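Local coordinates for protein ribonuclease J (Methanolobus psychrophilus R15, PDB 5HAB) that probably degrades RNA as an exoribonuclease, hydrolysing phosphodiester bonds as a metallo-beta-lactamase and beta-CASP enzyme of the RNase J family, at residues B[24-29]-B[44-49]; B[61-66]-B[381-386]; B[282-287]-B[337-342]. The protein carries 1 engineered substitution. One frame throughout, in Å; residues are numbered along the deposited sequence.

Contact 1. Residues B[24-29]-B[44-49]; sequences TEIGII and IRVNED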
loop_
_atom_site.group_PDB
_atom_site.type_symbol
_atom_site.label_atom_id
_atom_site.label_comp_id
_atom_site.label_asym_id
_atom_site.label_seq_id
_atom_site.Cartn_x
_atom_site.Cartn_y
_atom_site.Cartn_z
ATOM N N THR B 24 -44.496 16.676 11.800
ATOM C CA THR B 24 -43.661 15.982 12.775
ATOM C C THR B 24 -42.235 16.523 12.778
ATOM O O THR B 24 -41.629 16.658 11.714
ATOM C CB THR B 24 -43.630 14.464 12.515
ATOM O OG1 THR B 24 -44.948 13.923 12.667
ATOM C CG2 THR B 24 -42.708 13.775 13.507
ATOM N N GLU B 25 -41.696 16.852 13.950
ATOM C CA GLU B 25 -40.291 17.238 13.992
ATOM C C GLU B 25 -39.436 16.022 14.349
ATOM O O GLU B 25 -39.609 15.400 15.397
ATOM C CB GLU B 25 -40.040 18.371 14.991
ATOM C CG GLU B 25 -38.593 18.874 14.958
ATOM C CD GLU B 25 -38.260 19.841 16.082
ATOM O OE1 GLU B 25 -38.524 19.506 17.257
ATOM O OE2 GLU B 25 -37.721 20.932 15.790
ATOM N N ILE B 26 -38.507 15.711 13.449
ATOM C CA ILE B 26 -37.581 14.592 13.559
ATOM C C ILE B 26 -36.177 15.092 13.884
ATOM O O ILE B 26 -35.688 16.017 13.257
ATOM C CB ILE B 26 -37.564 13.765 12.248
ATOM C CG1 ILE B 26 -38.965 13.254 11.906
ATOM C CG2 ILE B 26 -36.566 12.614 12.340
ATOM C CD1 ILE B 26 -39.452 12.155 12.821
ATOM N N GLY B 27 -35.528 14.485 14.866
ATOM C CA GLY B 27 -34.135 14.775 15.127
ATOM C C GLY B 27 -33.280 13.544 14.904
ATOM O O GLY B 27 -33.584 12.474 15.425
ATOM N N ILE B 28 -32.214 13.690 14.125
ATOM C CA ILE B 28 -31.251 12.612 13.951
ATOM C C ILE B 28 -30.001 13.064 14.679
ATOM O O ILE B 28 -29.291 13.944 14.208
ATOM C CB ILE B 28 -30.940 12.306 12.470
ATOM C CG1 ILE B 28 -32.217 12.108 11.647
ATOM C CG2 ILE B 28 -30.031 11.081 12.373
ATOM C CD1 ILE B 28 -33.037 10.910 12.046
ATOM N N ILE B 29 -29.746 12.472 15.836
ATOM C CA ILE B 29 -28.625 12.874 16.677
ATOM C C ILE B 29 -27.508 11.842 16.600
ATOM O O ILE B 29 -27.702 10.672 16.931
ATOM C CB ILE B 29 -29.065 13.094 18.139
ATOM C CG1 ILE B 29 -30.176 14.146 18.214
ATOM C CG2 ILE B 29 -27.882 13.535 18.981
ATOM C CD1 ILE B 29 -31.577 13.569 18.203
ATOM N N ILE B 44 -32.842 8.979 17.864
ATOM C CA ILE B 44 -33.916 9.424 16.988
ATOM C C ILE B 44 -34.967 10.143 17.823
ATOM O O ILE B 44 -35.633 9.532 18.650
ATOM C CB ILE B 44 -34.553 8.246 16.224
ATOM C CG1 ILE B 44 -33.493 7.422 15.487
ATOM C CG2 ILE B 44 -35.631 8.750 15.265
ATOM C CD1 ILE B 44 -32.695 8.213 14.477
ATOM N N ARG B 45 -35.133 11.436 17.589
ATOM C CA ARG B 45 -36.109 12.231 18.318
ATOM C C ARG B 45 -37.363 12.395 17.470
ATOM O O ARG B 45 -37.290 12.819 16.327
ATOM C CB ARG B 45 -35.527 13.604 18.680
ATOM C CG ARG B 45 -36.489 14.528 19.416
ATOM C CD ARG B 45 -35.816 15.837 19.825
ATOM N NE ARG B 45 -35.278 16.559 18.675
ATOM C CZ ARG B 45 -36.015 17.226 17.790
ATOM N NH1 ARG B 45 -37.334 17.274 17.919
ATOM N NH2 ARG B 45 -35.432 17.847 16.773
ATOM N N VAL B 46 -38.508 12.009 18.013
ATOM C CA VAL B 46 -39.785 12.329 17.395
ATOM C C VAL B 46 -40.508 13.318 18.306
ATOM O O VAL B 46 -40.984 12.956 19.392
ATOM C CB VAL B 46 -40.620 11.077 17.135
ATOM C CG1 VAL B 46 -41.786 11.410 16.212
ATOM C CG2 VAL B 46 -39.753 9.980 16.534
ATOM N N ASN B 47 -40.537 14.573 17.871
ATOM C CA ASN B 47 -41.074 15.680 18.655
ATOM C C ASN B 47 -40.317 15.823 19.979
ATOM O O ASN B 47 -39.284 16.490 20.028
ATOM C CB ASN B 47 -42.575 15.483 18.871
ATOM C CG ASN B 47 -43.345 15.505 17.562
ATOM O OD1 ASN B 47 -43.001 16.249 16.644
ATOM N ND2 ASN B 47 -44.366 14.668 17.457
ATOM N N GLU B 48 -40.814 15.213 21.050
ATOM C CA GLU B 48 -40.122 15.310 22.336
ATOM C C GLU B 48 -39.875 13.943 22.967
ATOM O O GLU B 48 -39.465 13.853 24.123
ATOM C CB GLU B 48 -40.901 16.196 23.312
ATOM C CG GLU B 48 -41.138 17.613 22.810
ATOM C CD GLU B 48 -41.586 18.561 23.911
ATOM O OE1 GLU B 48 -41.255 19.763 23.831
ATOM O OE2 GLU B 48 -42.278 18.106 24.848
ATOM N N ASP B 49 -40.105 12.880 22.202
ATOM C CA ASP B 49 -39.773 11.534 22.659
ATOM C C ASP B 49 -38.540 11.022 21.922
ATOM O O ASP B 49 -38.390 11.268 20.734
ATOM C CB ASP B 49 -40.958 10.595 22.454
ATOM C CG ASP B 49 -42.103 10.889 23.405
ATOM O OD1 ASP B 49 -41.833 11.164 24.594
ATOM O OD2 ASP B 49 -43.269 10.867 22.955
HETATM O O HOH W 1 -45.858 14.389 15.419
#
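Arg-45 lies against Gly-27 and reaches Glu-25 across an antiparallel beta hairpin, that of strands 24-32 and 41-46, which belongs to the metallo-beta-lactamase part of the chain. The axes of the two strand segments come within 4.6 Å. Gly-27 and Arg-45 form the hydrogen-bonded pair, joined through Gly-27 N to Arg-45 O and Arg-45 N to Gly-27 O; the non-hydrogen-bonded pairs Ile-26 with Val-46 and Ile-28 with Ile-44 flank it.

Arg-45 gives up the largest surface. Its chain leaves extended and then turns about the CG-CD bond (chi3 58°), which folds the guanidinium back over Gly-27, which has no side chain on that face; Gly-27 N lies under the rim of the group. Glu-25 CG sits at the guanidinium edge, and the carboxylate, turned 77° from the guanidinium plane, makes a salt bridge through OE1 to Arg-45 NH1 at 2.6 Å. The donor reaches OE1 from above the carboxylate plane and the bond is bent, so closeness of charge rather than straight geometry probably carries it. Arg-45 NH1 also donates to Asn-47 O at 3.0 Å, in the guanidinium plane, while Arg-45 NE pairs with Glu-464 of the adjoining strand. Two carboxylates thus share this buried cation.

On the other face, Ile-28 and Ile-44 lie side by side, Ile-28 CD1 meeting Ile-44 CD1 at 3.6 Å, and Val-191 of strand 189-194 packs on both, where the two sheets of the sandwich meet.

Glu-25 and Asn-47 finish the pairing: Asn-47 N binds Glu-25 O at 2.8 Å, and the side chain takes over the return bond, Asn-47 OD1 accepting from Glu-25 N at 3.1 Å.

Contact 2. Residues B[61-66]-B[381-386]; sequences RVQIHE and PMTQAN. With SO4 (sulfate ion), chain G; nucleotides of chain D.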
loop_
_atom_site.group_PDB
_atom_site.type_symbol
_atom_site.label_atom_id
_atom_site.label_comp_id
_atom_site.label_asym_id
_atom_site.label_seq_id
_atom_site.Cartn_x
_atom_site.Cartn_y
_atom_site.Cartn_z
ATOM N N ARG B 61 -9.265 2.062 21.610
ATOM C CA ARG B 61 -9.049 3.168 22.546
ATOM C C ARG B 61 -8.782 2.672 23.968
ATOM O O ARG B 61 -8.253 3.408 24.799
ATOM C CB ARG B 61 -10.250 4.117 22.553
ATOM C CG ARG B 61 -10.238 5.189 21.477
ATOM C CD ARG B 61 -8.992 6.047 21.637
ATOM N NE ARG B 61 -9.039 7.267 20.841
ATOM C CZ ARG B 61 -8.563 7.375 19.608
ATOM N NH1 ARG B 61 -8.649 8.532 18.966
ATOM N NH2 ARG B 61 -8.006 6.325 19.019
ATOM N N VAL B 62 -9.130 1.417 24.233
ATOM C CA VAL B 62 -8.837 0.793 25.513
ATOM C C VAL B 62 -7.426 0.199 25.475
ATOM O O VAL B 62 -6.691 0.244 26.463
ATOM C CB VAL B 62 -9.893 -0.281 25.856
ATOM C CG1 VAL B 62 -9.446 -1.131 27.034
ATOM C CG2 VAL B 62 -11.243 0.370 26.137
ATOM N N GLN B 63 -7.041 -0.318 24.312
ATOM C CA GLN B 63 -5.771 -1.022 24.148
ATOM C C GLN B 63 -4.553 -0.101 24.184
ATOM O O GLN B 63 -3.478 -0.514 24.617
ATOM C CB GLN B 63 -5.783 -1.810 22.838
ATOM C CG GLN B 63 -6.884 -2.852 22.771
ATOM C CD GLN B 63 -6.884 -3.621 21.470
ATOM O OE1 GLN B 63 -7.766 -3.443 20.630
ATOM N NE2 GLN B 63 -5.894 -4.489 21.297
ATOM N N ILE B 64 -4.709 1.143 23.739
ATOM C CA ILE B 64 -3.571 2.059 23.688
ATOM C C ILE B 64 -3.144 2.461 25.097
ATOM O O ILE B 64 -2.048 2.977 25.297
ATOM C CB ILE B 64 -3.875 3.309 22.845
ATOM C CG1 ILE B 64 -5.010 4.125 23.470
ATOM C CG2 ILE B 64 -4.206 2.916 21.414
ATOM C CD1 ILE B 64 -5.150 5.513 22.879
ATOM N N HIS B 65 -4.002 2.202 26.075
ATOM C CA HIS B 65 -3.658 2.453 27.466
ATOM C C HIS B 65 -3.237 1.159 28.149
ATOM O O HIS B 65 -3.986 0.179 28.177
ATOM C CB HIS B 65 -4.833 3.096 28.210
ATOM C CG HIS B 65 -5.128 4.497 27.773
ATOM N ND1 HIS B 65 -6.185 4.815 26.947
ATOM C CD2 HIS B 65 -4.502 5.667 28.048
ATOM C CE1 HIS B 65 -6.195 6.118 26.728
ATOM N NE2 HIS B 65 -5.185 6.658 27.386
ATOM N N GLU B 66 -2.023 1.158 28.685
ATOM C CA GLU B 66 -1.508 -0.023 29.357
ATOM C C GLU B 66 -2.045 0.013 30.778
ATOM O O GLU B 66 -1.380 0.482 31.703
ATOM C CB GLU B 66 0.022 -0.056 29.335
ATOM C CG GLU B 66 0.614 -1.449 29.508
ATOM C CD GLU B 66 0.308 -2.371 28.338
ATOM O OE1 GLU B 66 -0.833 -2.879 28.249
ATOM O OE2 GLU B 66 1.211 -2.591 27.502
ATOM N N PRO B 381 -3.392 -0.739 14.427
ATOM C CA PRO B 381 -2.021 -1.108 14.803
ATOM C C PRO B 381 -1.909 -2.002 16.049
ATOM O O PRO B 381 -1.030 -2.863 16.091
ATOM C CB PRO B 381 -1.356 0.249 15.041
ATOM C CG PRO B 381 -2.098 1.178 14.138
ATOM C CD PRO B 381 -3.524 0.707 14.182
ATOM N N MET B 382 -2.783 -1.813 17.031
ATOM C CA MET B 382 -2.766 -2.629 18.247
ATOM C C MET B 382 -3.027 -4.106 17.960
ATOM O O MET B 382 -2.245 -4.988 18.352
ATOM C CB MET B 382 -3.806 -2.120 19.246
ATOM C CG MET B 382 -3.638 -0.674 19.623
ATOM S SD MET B 382 -2.074 -0.424 20.468
ATOM C CE MET B 382 -1.303 0.682 19.346
ATOM N N THR B 383 -4.144 -4.370 17.289
ATOM C CA THR B 383 -4.542 -5.736 16.995
ATOM C C THR B 383 -3.642 -6.353 15.927
ATOM O O THR B 383 -3.445 -7.568 15.903
ATOM C CB THR B 383 -6.007 -5.810 16.543
ATOM O OG1 THR B 383 -6.211 -4.935 15.428
ATOM C CG2 THR B 383 -6.919 -5.401 17.676
ATOM N N GLN B 384 -3.098 -5.516 15.048
ATOM C CA GLN B 384 -2.141 -5.999 14.060
ATOM C C GLN B 384 -0.855 -6.430 14.771
ATOM O O GLN B 384 -0.244 -7.427 14.395
ATOM C CB GLN B 384 -1.851 -4.932 12.993
ATOM C CG GLN B 384 -3.026 -4.649 12.047
ATOM C CD GLN B 384 -2.781 -3.459 11.128
ATOM O OE1 GLN B 384 -2.151 -2.473 11.518
ATOM N NE2 GLN B 384 -3.301 -3.538 9.908
ATOM N N ALA B 385 -0.462 -5.698 15.810
ATOM C CA ALA B 385 0.674 -6.110 16.632
ATOM C C ALA B 385 0.384 -7.439 17.324
ATOM O O ALA B 385 1.171 -8.379 17.221
ATOM C CB ALA B 385 1.022 -5.047 17.657
ATOM N N ASN B 386 -0.749 -7.534 18.012
ATOM C CA ASN B 386 -1.040 -8.771 18.735
ATOM C C ASN B 386 -1.087 -9.968 17.779
ATOM O O ASN B 386 -0.578 -11.053 18.098
ATOM C CB ASN B 386 -2.354 -8.656 19.515
ATOM C CG ASN B 386 -2.285 -7.618 20.616
ATOM O OD1 ASN B 386 -1.255 -7.463 21.270
ATOM N ND2 ASN B 386 -3.387 -6.910 20.835
HETATM S S SO4 G . -7.994 7.766 15.553
HETATM O O1 SO4 G . -7.387 7.413 16.832
HETATM O O2 SO4 G . -9.440 7.898 15.725
HETATM O O3 SO4 G . -7.690 6.717 14.575
HETATM O O4 SO4 G . -7.449 9.045 15.104
ATOM P P A D 2 -17.459 -5.409 14.092
ATOM O OP1 A D 2 -18.556 -5.261 13.100
ATOM O OP2 A D 2 -17.541 -4.710 15.399
ATOM O "O5'" A D 2 -17.264 -6.971 14.352
ATOM C "C5'" A D 2 -17.268 -7.495 15.673
ATOM C "C4'" A D 2 -16.003 -8.256 15.984
ATOM O "O4'" A D 2 -14.873 -7.628 15.325
ATOM C "C3'" A D 2 -15.611 -8.303 17.454
ATOM O "O3'" A D 2 -16.292 -9.320 18.170
ATOM C "C2'" A D 2 -14.099 -8.497 17.403
ATOM O "O2'" A D 2 -13.769 -9.863 17.206
ATOM C "C1'" A D 2 -13.726 -7.714 16.143
ATOM N N9 A D 2 -13.251 -6.347 16.431
ATOM C C8 A D 2 -13.820 -5.167 16.013
ATOM N N7 A D 2 -13.169 -4.096 16.396
ATOM C C5 A D 2 -12.088 -4.602 17.102
ATOM C C6 A D 2 -11.021 -3.972 17.765
ATOM N N6 A D 2 -10.866 -2.645 17.823
ATOM N N1 A D 2 -10.109 -4.765 18.374
ATOM C C2 A D 2 -10.270 -6.096 18.313
ATOM N N3 A D 2 -11.229 -6.804 17.720
ATOM C C4 A D 2 -12.116 -5.988 17.121
#
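This is a small side-chain contact without direct hydrogen bonds, in which Gln-63 and Ile-64, on and just beyond the short helix 60-63, meet the first turns of helix 381-396, which belongs to the beta-CASP domain, beside bound RNA and a second subunit.

Gln-63 bridges the gap. Its chain is extended beyond CG (chi2 180°) and runs past Met-382 in the opposite direction, so that the amide arrives beside Met-382 CB, with NE2 3.8 Å from that atom. From there OE1 faces Thr-383 CG2 at 3.6 Å, the two side chains crossing at about a right angle. At the other end of the amide, NE2 stands 3.5 Å from Asn-386 ND2, two NH2 groups that face each other without bonding. The CG2 methyl of Ile-64 touches Met-382 CG at 4.1 Å, and Tyr-388 of the second subunit also packs on Met-382.

Thr-383 turns its methyl to the adenine of nucleotide 2 of chain D, CG2 lying 3.3 Å from N1, while Thr-383 OG1 is taken up by the backbone O of Asn-380. A further adenine base packs on Gln-63. Three residues before Ile-64, Arg-61 holds a sulfate, probably from the crystallisation liquor: NH1 and NH2 both donate to sulfate O1, NH1 at 2.7 Å, and O1 lies at the guanidinium edge. Arg-58 binds the same ion.

Because the amides of Gln-63 and Asn-386 form no bond with each other, the two segments meet by van der Waals contact, with Thr-383 and Gln-63 bordering the RNA; the arginine pair on the sulfate is consistent with affinity for phosphate.

Contact 3. Residues B[282-287]-B[337-342]; sequences QEMGRI and KYLPVM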
loop_
_atom_site.group_PDB
_atom_site.type_symbol
_atom_site.label_atom_id
_atom_site.label_comp_id
_atom_site.label_asym_id
_atom_site.label_seq_id
_atom_site.Cartn_x
_atom_site.Cartn_y
_atom_site.Cartn_z
ATOM N N GLN B 282 -17.770 -32.859 12.492
ATOM C CA GLN B 282 -18.545 -34.093 12.421
ATOM C C GLN B 282 -18.376 -34.790 11.071
ATOM O O GLN B 282 -18.635 -35.986 10.959
ATOM C CB GLN B 282 -20.026 -33.820 12.707
ATOM C CG GLN B 282 -20.309 -33.365 14.142
ATOM C CD GLN B 282 -19.878 -34.376 15.205
ATOM O OE1 GLN B 282 -20.697 -35.144 15.708
ATOM N NE2 GLN B 282 -18.597 -34.366 15.561
ATOM N N GLU B 283 -17.972 -34.052 10.043
ATOM C CA GLU B 283 -17.786 -34.662 8.725
ATOM C C GLU B 283 -16.336 -35.143 8.499
ATOM O O GLU B 283 -16.036 -35.782 7.495
ATOM C CB GLU B 283 -18.219 -33.666 7.630
ATOM C CG GLU B 283 -18.255 -34.233 6.208
ATOM C CD GLU B 283 -18.818 -33.252 5.190
ATOM O OE1 GLU B 283 -18.790 -33.570 3.979
ATOM O OE2 GLU B 283 -19.267 -32.157 5.595
ATOM N N MET B 284 -15.436 -34.849 9.432
ATOM C CA MET B 284 -14.053 -35.309 9.291
ATOM C C MET B 284 -13.552 -36.205 10.428
ATOM O O MET B 284 -12.343 -36.368 10.607
ATOM C CB MET B 284 -13.111 -34.110 9.119
ATOM C CG MET B 284 -13.047 -33.146 10.281
ATOM S SD MET B 284 -12.366 -31.544 9.790
ATOM C CE MET B 284 -11.900 -30.900 11.382
ATOM N N GLY B 285 -14.481 -36.762 11.198
ATOM C CA GLY B 285 -14.163 -37.696 12.268
ATOM C C GLY B 285 -13.336 -37.158 13.420
ATOM O O GLY B 285 -12.583 -37.897 14.055
ATOM N N ARG B 286 -13.494 -35.872 13.708
ATOM C CA ARG B 286 -12.854 -35.272 14.872
ATOM C C ARG B 286 -13.906 -34.844 15.888
ATOM O O ARG B 286 -15.051 -34.568 15.527
ATOM C CB ARG B 286 -11.979 -34.087 14.460
ATOM C CG ARG B 286 -10.893 -34.455 13.460
ATOM C CD ARG B 286 -9.890 -33.331 13.310
ATOM N NE ARG B 286 -8.776 -33.693 12.441
ATOM C CZ ARG B 286 -7.511 -33.354 12.677
ATOM N NH1 ARG B 286 -7.203 -32.656 13.762
ATOM N NH2 ARG B 286 -6.554 -33.719 11.838
ATOM N N ILE B 287 -13.520 -34.798 17.158
ATOM C CA ILE B 287 -14.438 -34.354 18.197
ATOM C C ILE B 287 -14.355 -32.842 18.343
ATOM O O ILE B 287 -13.309 -32.305 18.713
ATOM C CB ILE B 287 -14.134 -35.040 19.542
ATOM C CG1 ILE B 287 -14.446 -36.535 19.471
ATOM C CG2 ILE B 287 -14.907 -34.374 20.671
ATOM C CD1 ILE B 287 -14.085 -37.288 20.733
ATOM N N LYS B 337 -7.518 -36.372 16.443
ATOM C CA LYS B 337 -8.835 -36.871 16.821
ATOM C C LYS B 337 -9.747 -35.741 17.291
ATOM O O LYS B 337 -10.910 -35.968 17.623
ATOM C CB LYS B 337 -8.708 -37.929 17.922
ATOM C CG LYS B 337 -8.138 -39.263 17.457
ATOM C CD LYS B 337 -8.045 -40.254 18.613
ATOM C CE LYS B 337 -7.260 -41.501 18.228
ATOM N NZ LYS B 337 -5.797 -41.232 18.107
ATOM N N TYR B 338 -9.221 -34.520 17.300
ATOM C CA TYR B 338 -9.975 -33.381 17.813
ATOM C C TYR B 338 -9.934 -32.163 16.898
ATOM O O TYR B 338 -8.984 -31.964 16.138
ATOM C CB TYR B 338 -9.457 -32.993 19.200
ATOM C CG TYR B 338 -9.704 -34.055 20.237
ATOM C CD1 TYR B 338 -10.939 -34.170 20.859
ATOM C CD2 TYR B 338 -8.707 -34.958 20.583
ATOM C CE1 TYR B 338 -11.173 -35.149 21.804
ATOM C CE2 TYR B 338 -8.930 -35.938 21.528
ATOM C CZ TYR B 338 -10.163 -36.029 22.136
ATOM O OH TYR B 338 -10.387 -37.006 23.073
ATOM N N LEU B 339 -10.988 -31.359 16.971
ATOM C CA LEU B 339 -10.987 -30.046 16.349
ATOM C C LEU B 339 -11.276 -28.974 17.390
ATOM O O LEU B 339 -12.431 -28.596 17.588
ATOM C CB LEU B 339 -12.018 -29.957 15.228
ATOM C CG LEU B 339 -11.854 -28.638 14.467
ATOM C CD1 LEU B 339 -10.488 -28.596 13.790
ATOM C CD2 LEU B 339 -12.990 -28.388 13.483
ATOM N N PRO B 340 -10.229 -28.497 18.076
ATOM C CA PRO B 340 -10.395 -27.381 19.012
ATOM C C PRO B 340 -10.879 -26.116 18.305
ATOM O O PRO B 340 -10.197 -25.599 17.410
ATOM C CB PRO B 340 -8.985 -27.180 19.583
ATOM C CG PRO B 340 -8.283 -28.472 19.348
ATOM C CD PRO B 340 -8.850 -29.012 18.067
ATOM N N VAL B 341 -12.052 -25.635 18.706
ATOM C CA VAL B 341 -12.594 -24.381 18.204
ATOM C C VAL B 341 -12.474 -23.346 19.312
ATOM O O VAL B 341 -13.239 -23.369 20.273
ATOM C CB VAL B 341 -14.053 -24.536 17.761
ATOM C CG1 VAL B 341 -14.543 -23.268 17.080
ATOM C CG2 VAL B 341 -14.208 -25.741 16.859
ATOM N N MET B 342 -11.523 -22.430 19.174
ATOM C CA MET B 342 -11.124 -21.609 20.306
ATOM C C MET B 342 -11.071 -20.122 19.963
ATOM O O MET B 342 -11.106 -19.738 18.796
ATOM C CB MET B 342 -9.767 -22.082 20.824
ATOM C CG MET B 342 -8.607 -21.737 19.915
ATOM S SD MET B 342 -7.046 -22.271 20.632
ATOM C CE MET B 342 -7.427 -23.997 20.941
#
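Arg-286 and Ile-287 meet Lys-337, Tyr-338 and Leu-339 where strand 287-291 begins beside strand 338-342, and backbone hydrogen bonds set the register. Ile-287 N donates to Lys-337 O at 2.9 Å, and Leu-339 N donates to Ile-287 O at 3.1 Å, so that Ile-287 grips the residues on either side of Tyr-338, the pattern of a parallel bridge. The second bond is straight at hydrogen, 172°, yet its donor stands above the carbonyl plane of Ile-287 and misses the lone pairs. Arg-286 CA adds a CH...O contact to Lys-337 O.

The side-chain polar bond comes from Arg-286. Its chain, extended from CG to NE, runs along the neighbouring backbone and brings NH1 to Tyr-338 O at 3.0 Å, with that oxygen at the edge of the guanidinium and close to its plane. Arg-286 NH2 donates to Ser-258 O. The guanidinium is thereby held between two backbone carbonyls, which fixes its rotation.

Apolar contacts lie on both sides of the sheet. Ile-287 and Tyr-338 point the same way, side by side, and Ile-287 CB approaches the ring obliquely, 3.6 Å from Tyr-338 CD1. On the side of Leu-339, the methyl end of Met-284 meets the leucine at about a right angle, its CE only 3.5 Å from Leu-339 CD2, a tight approach for two carbons. Leu-252 and Leu-253 of helix 241-253 also pack on Met-284.

Gly-285, with positive phi (64°), makes the turn between helix 271-283 and strand 287-291. A helix leading into a strand of an all-parallel sheet is typical of the alternating alpha/beta architecture of the beta-CASP domain.

The three contacts sample different parts of an elongated chain. Contact 1, first in sequence, lies in the mixed seven-strand sheet of the metallo-beta-lactamase part; contact 3 lies in the parallel six-strand sheet of the beta-CASP domain, on the opposite side of the chain's centre, with the two centres 52 Å apart. Contact 2 joins residues 315 positions apart, and contact 3 lies inside the loop it closes. Its centre is 37 Å from that of contact 1 and 32 Å from that of contact 3. None touches another: contacts 1 and 3 each pair neighbouring strands within a sheet, and contact 2 brings distant chain regions together beside the RNA, whose nearest atom is about 7 Å from contact 3.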